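Local atomic coordinates of putative uncharacterized protein (Aquifex aeolicus, PDB entry 3ME7), a protein that probably binds copper and takes part in electron transfer as a thioredoxin-fold member of the SCO1/2 family, with a redox-active disulfide in its soluble domain. Residues F124-E136 and Y142-A156. Sequence-based numbering, arbitrary orientation.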
loop_
_atom_site.group_PDB
_atom_site.type_symbol
_atom_site.label_atom_id
_atom_site.label_comp_id
_atom_site.label_asym_id
_atom_site.label_seq_id
_atom_site.Cartn_x
_atom_site.Cartn_y
_atom_site.Cartn_z
ATOM N N PHE A 124 -6.599 5.148 16.240
ATOM C CA PHE A 124 -5.218 5.529 16.060
ATOM C C PHE A 124 -5.126 6.895 15.395
ATOM O O PHE A 124 -5.991 7.259 14.598
ATOM C CB PHE A 124 -4.510 4.503 15.184
ATOM C CG PHE A 124 -4.345 3.154 15.828
ATOM C CD1 PHE A 124 -3.678 3.018 17.049
ATOM C CD2 PHE A 124 -4.832 2.013 15.197
ATOM C CE1 PHE A 124 -3.509 1.755 17.642
ATOM C CE2 PHE A 124 -4.670 0.754 15.773
ATOM C CZ PHE A 124 -4.011 0.629 16.998
ATOM N N ILE A 125 -4.083 7.644 15.745
ATOM C CA ILE A 125 -3.670 8.843 15.011
ATOM C C ILE A 125 -2.523 8.380 14.116
ATOM O O ILE A 125 -1.615 7.698 14.585
ATOM C CB ILE A 125 -3.198 9.941 15.987
ATOM C CG1 ILE A 125 -4.400 10.566 16.695
ATOM C CG2 ILE A 125 -2.401 11.044 15.266
ATOM C CD1 ILE A 125 -4.021 11.425 17.877
ATOM N N HIS A 126 -2.581 8.721 12.828
ATOM C CA HIS A 126 -1.636 8.198 11.848
ATOM C C HIS A 126 -1.620 9.107 10.617
ATOM O O HIS A 126 -2.567 9.868 10.397
ATOM C CB HIS A 126 -2.041 6.759 11.437
ATOM C CG HIS A 126 -3.378 6.687 10.770
ATOM N ND1 HIS A 126 -3.523 6.784 9.403
ATOM C CD2 HIS A 126 -4.629 6.570 11.272
ATOM C CE1 HIS A 126 -4.804 6.721 9.092
ATOM N NE2 HIS A 126 -5.499 6.599 10.209
ATOM N N PRO A 127 -0.526 9.060 9.835
ATOM C CA PRO A 127 -0.535 9.752 8.541
ATOM C C PRO A 127 -1.426 9.104 7.496
ATOM O O PRO A 127 -1.714 7.891 7.545
ATOM C CB PRO A 127 0.930 9.701 8.081
ATOM C CG PRO A 127 1.554 8.606 8.850
ATOM C CD PRO A 127 0.755 8.376 10.103
ATOM N N ASN A 128 -1.841 9.929 6.551
ATOM C CA ASN A 128 -2.558 9.472 5.358
ATOM C C ASN A 128 -1.573 9.396 4.219
ATOM O O ASN A 128 -1.154 10.420 3.703
ATOM C CB ASN A 128 -3.699 10.442 5.017
ATOM C CG ASN A 128 -4.677 10.613 6.174
ATOM O OD1 ASN A 128 -5.087 9.643 6.811
ATOM N ND2 ASN A 128 -5.039 11.840 6.462
ATOM N N VAL A 129 -1.200 8.182 3.824
ATOM C CA VAL A 129 -0.142 8.042 2.846
ATOM C C VAL A 129 -0.365 6.842 1.934
ATOM O O VAL A 129 -0.889 5.814 2.364
ATOM C CB VAL A 129 1.259 7.953 3.522
ATOM C CG1 VAL A 129 1.388 6.672 4.347
ATOM C CG2 VAL A 129 2.368 8.050 2.458
ATOM N N VAL A 130 0.020 7.000 0.664
ATOM C CA VAL A 130 0.136 5.887 -0.255
ATOM C C VAL A 130 1.579 5.896 -0.722
ATOM O O VAL A 130 2.149 6.959 -0.978
ATOM C CB VAL A 130 -0.864 6.050 -1.434
ATOM C CG1 VAL A 130 -0.588 5.067 -2.562
ATOM C CG2 VAL A 130 -2.279 5.847 -0.921
ATOM N N VAL A 131 2.194 4.717 -0.788
ATOM C CA VAL A 131 3.610 4.621 -1.109
ATOM C C VAL A 131 3.719 3.882 -2.435
ATOM O O VAL A 131 3.030 2.879 -2.658
ATOM C CB VAL A 131 4.421 3.864 -0.026
ATOM C CG1 VAL A 131 5.934 3.963 -0.313
ATOM C CG2 VAL A 131 4.139 4.408 1.375
ATOM N N VAL A 132 4.600 4.367 -3.315
ATOM C CA VAL A 132 4.770 3.727 -4.612
ATOM C C VAL A 132 6.181 3.170 -4.724
ATOM O O VAL A 132 7.153 3.905 -4.591
ATOM C CB VAL A 132 4.444 4.678 -5.792
ATOM C CG1 VAL A 132 4.486 3.870 -7.096
ATOM C CG2 VAL A 132 3.048 5.269 -5.616
ATOM N N LEU A 133 6.272 1.857 -4.942
ATOM C CA LEU A 133 7.550 1.161 -5.077
ATOM C C LEU A 133 7.866 0.764 -6.511
ATOM O O LEU A 133 6.971 0.484 -7.320
ATOM C CB LEU A 133 7.554 -0.121 -4.243
ATOM C CG LEU A 133 6.953 -0.089 -2.837
ATOM C CD1 LEU A 133 7.027 -1.492 -2.231
ATOM C CD2 LEU A 133 7.710 0.892 -1.994
ATOM N N SER A 134 9.162 0.713 -6.803
ATOM C CA SER A 134 9.641 0.205 -8.072
ATOM C C SER A 134 9.436 -1.307 -8.103
ATOM O O SER A 134 9.153 -1.918 -7.060
ATOM C CB SER A 134 11.128 0.517 -8.200
ATOM O OG SER A 134 11.893 -0.383 -7.400
ATOM N N PRO A 135 9.592 -1.940 -9.284
ATOM C CA PRO A 135 9.514 -3.404 -9.347
ATOM C C PRO A 135 10.555 -4.146 -8.514
ATOM O O PRO A 135 10.435 -5.365 -8.359
ATOM C CB PRO A 135 9.715 -3.708 -10.843
ATOM C CG PRO A 135 9.228 -2.480 -11.518
ATOM C CD PRO A 135 9.655 -1.349 -10.641
ATOM N N GLU A 136 11.568 -3.431 -8.023
ATOM C CA GLU A 136 12.602 -4.000 -7.145
ATOM C C GLU A 136 12.378 -3.656 -5.677
ATOM O O GLU A 136 13.263 -3.870 -4.858
ATOM C CB GLU A 136 14.003 -3.508 -7.542
ATOM C CG GLU A 136 14.408 -3.832 -8.960
ATOM C CD GLU A 136 14.436 -5.323 -9.228
ATOM O OE1 GLU A 136 14.862 -6.106 -8.337
ATOM O OE2 GLU A 136 14.056 -5.713 -10.354
ATOM N N TYR A 142 5.957 9.108 -2.456
ATOM C CA TYR A 142 4.936 9.126 -1.425
ATOM C C TYR A 142 3.849 10.088 -1.872
ATOM O O TYR A 142 4.151 11.198 -2.351
ATOM C CB TYR A 142 5.502 9.661 -0.113
ATOM C CG TYR A 142 6.416 8.725 0.623
ATOM C CD1 TYR A 142 5.903 7.679 1.391
ATOM C CD2 TYR A 142 7.797 8.888 0.581
ATOM C CE1 TYR A 142 6.730 6.817 2.079
ATOM C CE2 TYR A 142 8.644 8.032 1.291
ATOM C CZ TYR A 142 8.096 6.999 2.042
ATOM O OH TYR A 142 8.912 6.152 2.719
ATOM N N ILE A 143 2.599 9.667 -1.712
ATOM C CA ILE A 143 1.437 10.484 -2.066
ATOM C C ILE A 143 0.615 10.605 -0.798
ATOM O O ILE A 143 0.063 9.624 -0.316
ATOM C CB ILE A 143 0.601 9.875 -3.218
ATOM C CG1 ILE A 143 1.467 9.750 -4.489
ATOM C CG2 ILE A 143 -0.676 10.693 -3.477
ATOM C CD1 ILE A 143 0.855 8.876 -5.557
ATOM N N TYR A 144 0.554 11.818 -0.252
ATOM C CA TYR A 144 -0.123 12.036 1.026
ATOM C C TYR A 144 -1.523 12.579 0.867
ATOM O O TYR A 144 -1.869 13.144 -0.167
ATOM C CB TYR A 144 0.683 12.998 1.895
ATOM C CG TYR A 144 2.000 12.409 2.334
ATOM C CD1 TYR A 144 2.052 11.510 3.389
ATOM C CD2 TYR A 144 3.185 12.743 1.687
ATOM C CE1 TYR A 144 3.269 10.947 3.799
ATOM C CE2 TYR A 144 4.401 12.172 2.076
ATOM C CZ TYR A 144 4.422 11.280 3.130
ATOM O OH TYR A 144 5.617 10.699 3.544
ATOM N N GLY A 145 -2.309 12.380 1.918
ATOM C CA GLY A 145 -3.655 12.927 2.003
ATOM C C GLY A 145 -4.719 11.935 1.604
ATOM O O GLY A 145 -4.473 10.716 1.525
ATOM N N VAL A 146 -5.914 12.459 1.379
ATOM C CA VAL A 146 -7.082 11.620 1.112
ATOM C C VAL A 146 -7.835 12.074 -0.139
ATOM O O VAL A 146 -8.871 11.494 -0.470
ATOM C CB VAL A 146 -8.059 11.569 2.322
ATOM C CG1 VAL A 146 -7.332 11.172 3.601
ATOM C CG2 VAL A 146 -8.755 12.907 2.526
ATOM N N ASN A 147 -7.329 13.110 -0.805
ATOM C CA ASN A 147 -7.989 13.728 -1.961
ATOM C C ASN A 147 -7.070 13.632 -3.175
ATOM O O ASN A 147 -6.461 14.625 -3.566
ATOM C CB ASN A 147 -8.327 15.209 -1.664
ATOM C CG ASN A 147 -9.268 15.388 -0.465
ATOM O OD1 ASN A 147 -10.321 14.751 -0.386
ATOM N ND2 ASN A 147 -8.899 16.281 0.464
ATOM N N TYR A 148 -6.962 12.432 -3.749
ATOM C CA TYR A 148 -5.926 12.137 -4.754
ATOM C C TYR A 148 -6.247 12.711 -6.118
ATOM O O TYR A 148 -7.416 12.747 -6.537
ATOM C CB TYR A 148 -5.655 10.625 -4.851
ATOM C CG TYR A 148 -5.313 9.989 -3.525
ATOM C CD1 TYR A 148 -4.398 10.590 -2.662
ATOM C CD2 TYR A 148 -5.885 8.777 -3.133
ATOM C CE1 TYR A 148 -4.085 10.022 -1.444
ATOM C CE2 TYR A 148 -5.583 8.202 -1.904
ATOM C CZ TYR A 148 -4.680 8.818 -1.072
ATOM O OH TYR A 148 -4.378 8.264 0.146
ATOM N N ASN A 149 -5.209 13.195 -6.799
ATOM C CA ASN A 149 -5.362 13.580 -8.186
ATOM C C ASN A 149 -4.655 12.599 -9.111
ATOM O O ASN A 149 -3.715 11.905 -8.728
ATOM C CB ASN A 149 -4.986 15.046 -8.449
ATOM C CG ASN A 149 -3.521 15.336 -8.214
ATOM O OD1 ASN A 149 -2.667 15.020 -9.043
ATOM N ND2 ASN A 149 -3.227 15.988 -7.099
ATOM N N TYR A 150 -5.150 12.538 -10.340
ATOM C CA TYR A 150 -4.644 11.634 -11.342
ATOM C C TYR A 150 -3.168 11.878 -11.661
ATOM O O TYR A 150 -2.370 10.928 -11.707
ATOM C CB TYR A 150 -5.500 11.796 -12.601
ATOM C CG TYR A 150 -4.980 11.085 -13.832
ATOM C CD1 TYR A 150 -5.059 9.696 -13.960
ATOM C CD2 TYR A 150 -4.416 11.819 -14.878
ATOM C CE1 TYR A 150 -4.588 9.055 -15.101
ATOM C CE2 TYR A 150 -3.939 11.204 -16.016
ATOM C CZ TYR A 150 -4.023 9.817 -16.124
ATOM O OH TYR A 150 -3.552 9.188 -17.254
ATOM N N LEU A 151 -2.803 13.145 -11.872
ATOM C CA LEU A 151 -1.444 13.449 -12.306
ATOM C C LEU A 151 -0.401 12.935 -11.319
ATOM O O LEU A 151 0.604 12.355 -11.732
ATOM C CB LEU A 151 -1.242 14.941 -12.580
ATOM C CG LEU A 151 0.083 15.265 -13.282
ATOM C CD1 LEU A 151 0.193 14.497 -14.596
ATOM C CD2 LEU A 151 0.219 16.766 -13.533
ATOM N N GLU A 152 -0.660 13.130 -10.029
ATOM C CA GLU A 152 0.319 12.687 -9.016
ATOM C C GLU A 152 0.570 11.173 -9.068
ATOM O O GLU A 152 1.700 10.727 -8.844
ATOM C CB GLU A 152 -0.009 13.183 -7.597
ATOM C CG GLU A 152 -1.297 12.660 -6.970
ATOM C CD GLU A 152 -1.637 13.353 -5.649
ATOM O OE1 GLU A 152 -2.821 13.278 -5.242
ATOM O OE2 GLU A 152 -0.725 13.951 -5.027
ATOM N N PHE A 153 -0.470 10.391 -9.368
ATOM C CA PHE A 153 -0.326 8.937 -9.510
ATOM C C PHE A 153 0.400 8.544 -10.792
ATOM O O PHE A 153 1.270 7.673 -10.757
ATOM C CB PHE A 153 -1.679 8.221 -9.394
ATOM C CG PHE A 153 -2.077 7.968 -7.985
ATOM C CD1 PHE A 153 -2.657 8.978 -7.220
ATOM C CD2 PHE A 153 -1.813 6.741 -7.405
ATOM C CE1 PHE A 153 -2.994 8.738 -5.887
ATOM C CE2 PHE A 153 -2.155 6.490 -6.056
ATOM C CZ PHE A 153 -2.733 7.494 -5.316
ATOM N N VAL A 154 0.042 9.186 -11.908
ATOM C CA VAL A 154 0.785 8.981 -13.160
ATOM C C VAL A 154 2.278 9.242 -12.958
ATOM O O VAL A 154 3.106 8.417 -13.316
ATOM C CB VAL A 154 0.222 9.837 -14.305
ATOM C CG1 VAL A 154 1.160 9.851 -15.494
ATOM C CG2 VAL A 154 -1.149 9.319 -14.713
ATOM N N ASN A 155 2.608 10.372 -12.342
ATOM C CA ASN A 155 4.005 10.727 -12.091
ATOM C C ASN A 155 4.708 9.691 -11.194
ATOM O O ASN A 155 5.854 9.312 -11.449
ATOM C CB ASN A 155 4.090 12.139 -11.505
ATOM C CG ASN A 155 3.649 13.221 -12.506
ATOM O OD1 ASN A 155 3.463 12.949 -13.684
ATOM N ND2 ASN A 155 3.475 14.442 -12.026
ATOM N N ALA A 156 4.001 9.199 -10.184
ATOM C CA ALA A 156 4.580 8.241 -9.245
ATOM C C ALA A 156 4.880 6.919 -9.954
ATOM O O ALA A 156 5.962 6.339 -9.781
ATOM C CB ALA A 156 3.620 8.026 -8.065
#
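Val-130 and Ile-143 form a hydrogen-bonded pair in the antiparallel beta hairpin of strands 129-133 and 139-144, at one margin of the thioredoxin-fold sheet. Val-130 N donates to Ile-143 O at 2.8 Å, and Ile-143 N returns a nearly straight bond to Val-130 O (169° at the hydrogen). The side chain of Val-130, the residue most covered here, divides its methyls between two aromatic partners: CG2 meets Tyr-148 OH at 3.4 Å, while CG1, anti to the backbone N (chi1 168°), approaches Phe-153 CE2 of helix 150-160. Further along this face, Val-132 CG2 abuts Ala-156 CB at 3.7 Å, joining the same helix to the sheet. On the other face, Val-131 lies alongside Tyr-142, its CG2 3.6 Å from ring atom CE1. Replacing Val-131 by alanine would remove both methyls and is likely to open a gap beside Tyr-142 CD1 and CE1. The phenol of Tyr-142 is hydrogen-bonded through OH to Ser-2 N. Where the hairpin gives way to loop, Asn-128 lies near the disulfide-forming Cys-40 and Cys-44, predicted copper ligands together with His-126. Its side chain crosses Val-146 obliquely, ND2 being 3.7 Å from CG1 of that valine. Beyond the last bridge, the backbone N of Gly-145 donates to Asn-128 O at 2.9 Å.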